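Local structure of hypothetical protein MTH1491 (Methanothermobacter thermautotrophicus, 1L1S) at residues A[38-43]-A[98-103]. The protein is of unknown function but belongs to the DsrE/DsrF-like family, whose better-known members take part in sulfur metabolism. Sequence-based numbering, arbitrary orientation.
Sequences EVVAYS and GHIVRR
Glu-38, on strand 35-41, meets His-99 and Arg-103, one turn apart on helix 96-105, through a buried carboxylate. Its OE1 accepts two hydrogen bonds on the syn side, from opposite faces of the carboxylate plane: His-99 NE2 gives one at 2.8 Å, with OE1 close to the imidazole plane, and Arg-103 NH1 the other at 3.0 Å, nearly straight at 177° and within the guanidinium plane. The same NH1 lies 2.8 Å from OE2, closing the salt bridge, though as a hydrogen bond this leg is weak and strongly bent. The glutamate chain, extended beyond CG (chi2 -168°), carries the carboxylate out to both helix side chains; Arg-103 crosses it at about a right angle, with carboxylate and guanidinium planes 45° apart, though the exact bend of the arginine chain is doubtful. Arg-68 of the neighbouring strand makes a second salt bridge to OE2, and Glu-106 pairs with Arg-103 NH2.

The apolar part runs from the strand into the loop after it. Val-40 CG2 sits at the edge of the His-99 ring, 3.8 Å from CD2, and also touches Ile-100 CG1 at 3.9 Å. Just past the strand end, Ile-100 CD1 reaches the edge of the Tyr-42 ring, 4.3 Å from CE2. Together these contacts seat the helix on one face of the parallel sheet; Ile-111 of the second subunit packs on Ile-100.

A glutamine at Glu-38 would probably leave Arg-68 and Arg-103 without their shared negative charge. With two arginines beside it, the carboxylate is likely to stay ionised despite burial, and as a common acceptor it ties the helix to the sheet through both charge and directed bonds.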
ATOM      1  N   GLU A  38       9.541  -8.213  -8.931  1.00 18.34           N
ATOM      2  CA  GLU A  38       8.739  -7.757 -10.057  1.00 17.08           C
ATOM      3  C   GLU A  38       8.167  -6.396  -9.717  1.00 15.93           C
ATOM      4  O   GLU A  38       7.774  -6.146  -8.580  1.00 16.04           O
ATOM      5  CB  GLU A  38       7.592  -8.714 -10.371  1.00 17.87           C
ATOM      6  CG  GLU A  38       8.052 -10.083 -10.851  1.00 20.22           C
ATOM      7  CD  GLU A  38       6.916 -10.902 -11.438  1.00 20.90           C
ATOM      8  OE1 GLU A  38       5.749 -10.677 -11.033  1.00 20.23           O
ATOM      9  OE2 GLU A  38       7.194 -11.772 -12.295  1.00 21.26           O
ATOM     10  N   VAL A  39       8.135  -5.511 -10.705  1.00 15.21           N
ATOM     11  CA  VAL A  39       7.600  -4.173 -10.521  1.00 14.47           C
ATOM     12  C   VAL A  39       6.413  -3.987 -11.468  1.00 15.98           C
ATOM     13  O   VAL A  39       6.570  -3.982 -12.697  1.00 15.29           O
ATOM     14  CB  VAL A  39       8.657  -3.096 -10.824  1.00 15.14           C
ATOM     15  CG1 VAL A  39       8.060  -1.728 -10.650  1.00 13.24           C
ATOM     16  CG2 VAL A  39       9.852  -3.251  -9.903  1.00 14.10           C
ATOM     17  N   VAL A  40       5.229  -3.838 -10.878  1.00 15.29           N
ATOM     18  CA  VAL A  40       4.006  -3.654 -11.632  1.00 15.40           C
ATOM     19  C   VAL A  40       3.605  -2.187 -11.610  1.00 16.98           C
ATOM     20  O   VAL A  40       3.320  -1.615 -10.550  1.00 16.66           O
ATOM     21  CB  VAL A  40       2.847  -4.486 -11.041  1.00 16.14           C
ATOM     22  CG1 VAL A  40       1.563  -4.241 -11.850  1.00 13.56           C
ATOM     23  CG2 VAL A  40       3.208  -5.960 -11.047  1.00 13.78           C
ATOM     24  N   ALA A  41       3.570  -1.591 -12.794  1.00 17.48           N
ATOM     25  CA  ALA A  41       3.226  -0.194 -12.936  1.00 19.81           C
ATOM     26  C   ALA A  41       1.993  -0.040 -13.805  1.00 21.81           C
ATOM     27  O   ALA A  41       1.923  -0.623 -14.894  1.00 24.50           O
ATOM     28  CB  ALA A  41       4.388   0.554 -13.565  1.00 19.41           C
ATOM     29  N   TYR A  42       1.007   0.711 -13.327  1.00 21.66           N
ATOM     30  CA  TYR A  42      -0.177   0.954 -14.137  1.00 22.26           C
ATOM     31  C   TYR A  42      -0.596   2.414 -13.978  1.00 21.58           C
ATOM     32  O   TYR A  42       0.022   3.150 -13.212  1.00 21.58           O
ATOM     33  CB  TYR A  42      -1.305  -0.042 -13.812  1.00 22.41           C
ATOM     34  CG  TYR A  42      -1.836  -0.055 -12.393  1.00 23.56           C
ATOM     35  CD1 TYR A  42      -2.774   0.889 -11.966  1.00 24.85           C
ATOM     36  CD2 TYR A  42      -1.445  -1.046 -11.494  1.00 23.63           C
ATOM     37  CE1 TYR A  42      -3.316   0.841 -10.675  1.00 25.09           C
ATOM     38  CE2 TYR A  42      -1.979  -1.104 -10.195  1.00 25.28           C
ATOM     39  CZ  TYR A  42      -2.913  -0.158  -9.795  1.00 26.81           C
ATOM     40  OH  TYR A  42      -3.443  -0.204  -8.514  1.00 29.18           O
ATOM     41  N   SER A  43      -1.622   2.828 -14.715  1.00 22.31           N
ATOM     42  CA  SER A  43      -2.077   4.212 -14.718  1.00 22.79           C
ATOM     43  C   SER A  43      -0.871   5.087 -15.051  1.00 23.86           C
ATOM     44  O   SER A  43      -0.026   4.706 -15.868  1.00 24.05           O
ATOM     45  CB  SER A  43      -2.666   4.604 -13.364  1.00 23.71           C
ATOM     46  OG  SER A  43      -3.106   5.960 -13.373  1.00 24.63           O
ATOM     47  N   GLY A  98      -4.582  -7.458 -11.527  1.00 19.34           N
ATOM     48  CA  GLY A  98      -4.770  -8.896 -11.595  1.00 17.43           C
ATOM     49  C   GLY A  98      -3.449  -9.623 -11.363  1.00 17.29           C
ATOM     50  O   GLY A  98      -3.390 -10.574 -10.594  1.00 17.58           O
ATOM     51  N   HIS A  99      -2.386  -9.175 -12.021  1.00 16.94           N
ATOM     52  CA  HIS A  99      -1.085  -9.812 -11.854  1.00 16.51           C
ATOM     53  C   HIS A  99      -0.667  -9.729 -10.381  1.00 16.44           C
ATOM     54  O   HIS A  99      -0.173 -10.703  -9.819  1.00 15.62           O
ATOM     55  CB  HIS A  99      -0.024  -9.149 -12.736  1.00 16.63           C
ATOM     56  CG  HIS A  99       1.293  -9.864 -12.717  1.00 19.75           C
ATOM     57  ND1 HIS A  99       1.451 -11.143 -13.210  1.00 20.67           N
ATOM     58  CD2 HIS A  99       2.502  -9.503 -12.218  1.00 18.78           C
ATOM     59  CE1 HIS A  99       2.697 -11.539 -13.015  1.00 20.43           C
ATOM     60  NE2 HIS A  99       3.355 -10.563 -12.416  1.00 20.23           N
ATOM     61  N   ILE A 100      -0.875  -8.569  -9.761  1.00 16.15           N
ATOM     62  CA  ILE A 100      -0.532  -8.388  -8.352  1.00 15.89           C
ATOM     63  C   ILE A 100      -1.327  -9.364  -7.475  1.00 15.99           C
ATOM     64  O   ILE A 100      -0.770  -9.999  -6.577  1.00 15.56           O
ATOM     65  CB  ILE A 100      -0.812  -6.943  -7.887  1.00 15.92           C
ATOM     66  CG1 ILE A 100       0.139  -5.969  -8.593  1.00 15.08           C
ATOM     67  CG2 ILE A 100      -0.617  -6.823  -6.378  1.00 15.76           C
ATOM     68  CD1 ILE A 100      -0.134  -4.478  -8.253  1.00 14.90           C
ATOM     69  N   VAL A 101      -2.619  -9.511  -7.752  1.00 15.81           N
ATOM     70  CA  VAL A 101      -3.438 -10.421  -6.968  1.00 16.86           C
ATOM     71  C   VAL A 101      -2.995 -11.865  -7.168  1.00 17.99           C
ATOM     72  O   VAL A 101      -2.927 -12.639  -6.211  1.00 18.84           O
ATOM     73  CB  VAL A 101      -4.948 -10.271  -7.305  1.00 17.50           C
ATOM     74  CG1 VAL A 101      -5.748 -11.419  -6.684  1.00 16.86           C
ATOM     75  CG2 VAL A 101      -5.466  -8.933  -6.763  1.00 16.54           C
ATOM     76  N   ARG A 102      -2.678 -12.232  -8.403  1.00 18.48           N
ATOM     77  CA  ARG A 102      -2.223 -13.598  -8.668  1.00 19.16           C
ATOM     78  C   ARG A 102      -0.920 -13.851  -7.907  1.00 18.34           C
ATOM     79  O   ARG A 102      -0.742 -14.879  -7.274  1.00 17.36           O
ATOM     80  CB  ARG A 102      -1.967 -13.808 -10.163  1.00 19.40           C
ATOM     81  CG  ARG A 102      -3.213 -13.747 -11.035  1.00 21.81           C
ATOM     82  CD  ARG A 102      -2.932 -14.337 -12.409  1.00 22.38           C
ATOM     83  NE  ARG A 102      -4.154 -14.440 -13.202  1.00 25.64           N
ATOM     84  CZ  ARG A 102      -4.669 -13.448 -13.923  1.00 25.44           C
ATOM     85  NH1 ARG A 102      -4.067 -12.269 -13.965  1.00 25.66           N
ATOM     86  NH2 ARG A 102      -5.795 -13.637 -14.595  1.00 26.48           N
ATOM     87  N   ARG A 103      -0.010 -12.890  -7.991  1.00 18.16           N
ATOM     88  CA  ARG A 103       1.277 -13.011  -7.333  1.00 19.02           C
ATOM     89  C   ARG A 103       1.110 -13.169  -5.819  1.00 17.83           C
ATOM     90  O   ARG A 103       1.674 -14.078  -5.216  1.00 17.27           O
ATOM     91  CB  ARG A 103       2.124 -11.785  -7.660  1.00 19.19           C
ATOM     92  CG  ARG A 103       3.549 -12.096  -8.004  1.00 23.65           C
ATOM     93  CD  ARG A 103       3.828 -12.303  -9.503  1.00 22.90           C
ATOM     94  NE  ARG A 103       3.646 -13.672  -9.949  1.00 22.58           N
ATOM     95  CZ  ARG A 103       4.234 -14.207 -11.023  1.00 22.90           C
ATOM     96  NH1 ARG A 103       5.065 -13.507 -11.780  1.00 23.30           N
ATOM     97  NH2 ARG A 103       3.967 -15.454 -11.361  1.00 21.69           N
TER